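4-hydroxy-tetrahydrodipicolinate synthase (Thermotoga maritima, PDB 1O5K) probably catalyses the condensation of pyruvate with aspartate beta-semialdehyde to 4-hydroxy-tetrahydrodipicolinate, a step in the diaminopimelate route to lysine. Local coordinates at residues A[128-133]-A[141-146]. Residues are numbered along the deposited sequence; the frame is centred on the assembly and turned at random. Where two conformers were deposited one is given.
Sequences QHYKYI and IVVYNV
Tyr130 reaches from helix 123-134 to Val143 on strand 141-144, laying one face of its ring under a methyl group. Val143 CG2 stands 3.9 Å from the centroid of the Tyr130 ring and 14° off its normal, a CH-pi contact displaced toward the rim. The other valine branch meets the phenol end, Val143 CG1 lying 3.7 Å from Tyr130 OH. A beta-branched valine suits this place because its two short methyls can touch ring and hydroxyl together without a long chain to order. On the opposite face of the ring His129 CD2 sits 4.0 Å above the plane, so the phenol is held between its helix neighbour and the strand. One turn away, Ile133 CG2 packs on Ile141 CD1 at 4.1 Å; with CG1 of Ile141 anti to the carbonyl carbon (chi1 -61°) and the chain extended beyond it, CD1 is carried out to the helix. These branched apolar side chains suit the buried interface, bringing no polar group to satisfy. Tyr130 OH is hydrogen-bonded to the carbonyl oxygen of Val113 on strand 110-114, which satisfies a buried hydroxyl and ties the helix to the strand before it. A phenylalanine here would keep the ring packing but would probably leave the Val113 carbonyl without this partner and the ring less firmly placed. Segments 128-133 and 141-144 run nearly antiparallel, their axes at 164°, as expected within a right-handed beta-alpha-beta unit of a TIM barrel, here strand 110-114, helix 123-134 and strand 141-144. Tyr144, the predicted proton donor/acceptor, leads away from the helix toward Thr55 of the predicted proton relay. Apolar packing, with the phenol hydroxyl turned inward to a strand carbonyl, thus joins helix to barrel, while Tyr144 next door probably serves the active site.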
loop_
_atom_site.group_PDB
_atom_site.type_symbol
_atom_site.label_atom_id
_atom_site.label_comp_id
_atom_site.label_asym_id
_atom_site.label_seq_id
_atom_site.Cartn_x
_atom_site.Cartn_y
_atom_site.Cartn_z
ATOM N N GLN A 128 -15.850 17.154 15.197
ATOM C CA GLN A 128 -16.745 18.309 15.124
ATOM C C GLN A 128 -17.999 18.060 14.276
ATOM O O GLN A 128 -19.073 18.564 14.621
ATOM C CB GLN A 128 -15.984 19.579 14.693
ATOM C CG GLN A 128 -15.017 20.081 15.735
ATOM C CD GLN A 128 -15.698 20.619 16.967
ATOM O OE1 GLN A 128 -16.873 20.971 16.926
ATOM N NE2 GLN A 128 -14.960 20.701 18.069
ATOM N N HIS A 129 -17.840 17.315 13.168
ATOM C CA HIS A 129 -18.938 16.914 12.282
ATOM C C HIS A 129 -20.002 16.130 13.056
ATOM O O HIS A 129 -21.155 16.510 13.058
ATOM C CB HIS A 129 -18.362 16.099 11.117
ATOM C CG HIS A 129 -19.365 15.528 10.174
ATOM N ND1 HIS A 129 -19.995 16.271 9.192
ATOM C CD2 HIS A 129 -19.757 14.246 9.992
ATOM C CE1 HIS A 129 -20.752 15.460 8.461
ATOM N NE2 HIS A 129 -20.631 14.228 8.934
ATOM N N TYR A 130 -19.584 15.056 13.734
ATOM C CA TYR A 130 -20.519 14.210 14.498
ATOM C C TYR A 130 -21.079 14.964 15.704
ATOM O O TYR A 130 -22.252 14.795 16.044
ATOM C CB TYR A 130 -19.834 12.919 14.898
ATOM C CG TYR A 130 -19.640 11.996 13.713
ATOM C CD1 TYR A 130 -20.746 11.360 13.117
ATOM C CD2 TYR A 130 -18.385 11.784 13.139
ATOM C CE1 TYR A 130 -20.570 10.608 11.973
ATOM C CE2 TYR A 130 -18.229 10.986 12.038
ATOM C CZ TYR A 130 -19.332 10.402 11.461
ATOM O OH TYR A 130 -19.163 9.602 10.327
ATOM N N LYS A 131 -20.265 15.818 16.325
ATOM C CA LYS A 131 -20.752 16.616 17.455
ATOM C C LYS A 131 -21.889 17.555 17.032
ATOM O O LYS A 131 -22.944 17.676 17.696
ATOM C CB LYS A 131 -19.630 17.448 18.058
ATOM C CG LYS A 131 -20.107 18.206 19.295
ATOM C CD LYS A 131 -19.000 18.516 20.264
ATOM C CE LYS A 131 -18.513 19.947 20.146
ATOM N NZ LYS A 131 -17.609 20.080 18.994
ATOM N N TYR A 132 -21.644 18.276 15.957
ATOM C CA TYR A 132 -22.624 19.204 15.409
ATOM C C TYR A 132 -23.944 18.504 15.181
ATOM O O TYR A 132 -25.001 18.995 15.582
ATOM C CB TYR A 132 -22.151 19.811 14.100
ATOM C CG TYR A 132 -23.061 20.894 13.538
ATOM C CD1 TYR A 132 -22.955 22.213 13.972
ATOM C CD2 TYR A 132 -24.009 20.601 12.566
ATOM C CE1 TYR A 132 -23.784 23.220 13.447
ATOM C CE2 TYR A 132 -24.846 21.589 12.060
ATOM C CZ TYR A 132 -24.713 22.890 12.495
ATOM O OH TYR A 132 -25.523 23.869 11.987
ATOM N N ILE A 133 -23.888 17.346 14.540
ATOM C CA ILE A 133 -25.101 16.592 14.240
ATOM C C ILE A 133 -25.790 16.038 15.498
ATOM O O ILE A 133 -26.999 16.209 15.709
ATOM C CB ILE A 133 -24.776 15.474 13.252
ATOM C CG1 ILE A 133 -24.171 16.067 11.957
ATOM C CG2 ILE A 133 -25.995 14.694 12.950
ATOM C CD1 ILE A 133 -23.381 15.069 11.101
ATOM N N ILE A 141 -27.298 7.733 16.231
ATOM C CA ILE A 141 -26.437 7.932 15.085
ATOM C C ILE A 141 -25.392 6.817 15.103
ATOM O O ILE A 141 -24.743 6.568 16.118
ATOM C CB ILE A 141 -25.729 9.288 15.206
ATOM C CG1 ILE A 141 -26.726 10.443 15.247
ATOM C CG2 ILE A 141 -24.701 9.492 14.092
ATOM C CD1 ILE A 141 -26.083 11.734 15.800
ATOM N N VAL A 142 -25.169 6.194 13.957
ATOM C CA VAL A 142 -24.138 5.213 13.776
ATOM C C VAL A 142 -23.046 5.795 12.821
ATOM O O VAL A 142 -23.336 6.130 11.686
ATOM C CB VAL A 142 -24.691 3.919 13.172
ATOM C CG1 VAL A 142 -23.539 2.913 12.896
ATOM C CG2 VAL A 142 -25.757 3.316 14.054
ATOM N N VAL A 143 -21.813 5.892 13.296
ATOM C CA VAL A 143 -20.673 6.361 12.493
ATOM C C VAL A 143 -20.381 5.232 11.543
ATOM O O VAL A 143 -20.422 4.065 11.903
ATOM C CB VAL A 143 -19.441 6.600 13.394
ATOM C CG1 VAL A 143 -18.163 6.822 12.603
ATOM C CG2 VAL A 143 -19.730 7.733 14.353
ATOM N N TYR A 144 -20.070 5.581 10.321
ATOM C CA TYR A 144 -19.687 4.571 9.318
ATOM C C TYR A 144 -18.319 4.913 8.737
ATOM O O TYR A 144 -18.143 5.940 8.079
ATOM C CB TYR A 144 -20.760 4.524 8.276
ATOM C CG TYR A 144 -20.503 3.635 7.044
ATOM C CD1 TYR A 144 -19.663 2.519 7.115
ATOM C CD2 TYR A 144 -21.141 3.910 5.863
ATOM C CE1 TYR A 144 -19.460 1.734 6.009
ATOM C CE2 TYR A 144 -20.956 3.130 4.731
ATOM C CZ TYR A 144 -20.115 2.053 4.823
ATOM O OH TYR A 144 -19.875 1.248 3.754
ATOM N N ASN A 145 -17.365 4.033 9.018
ATOM C CA ASN A 145 -15.984 4.160 8.607
ATOM C C ASN A 145 -15.676 3.195 7.492
ATOM O O ASN A 145 -15.827 1.987 7.641
ATOM C CB ASN A 145 -15.059 3.907 9.802
ATOM C CG ASN A 145 -13.631 4.196 9.488
ATOM O OD1 ASN A 145 -13.315 5.269 8.960
ATOM N ND2 ASN A 145 -12.746 3.243 9.784
ATOM N N VAL A 146 -15.274 3.756 6.364
ATOM C CA VAL A 146 -15.019 2.950 5.120
ATOM C C VAL A 146 -13.973 3.667 4.273
ATOM O O VAL A 146 -14.267 4.254 3.206
ATOM C CB VAL A 146 -16.336 2.608 4.382
ATOM C CG1 VAL A 146 -17.168 3.787 3.922
ATOM C CG2 VAL A 146 -16.055 1.667 3.207
#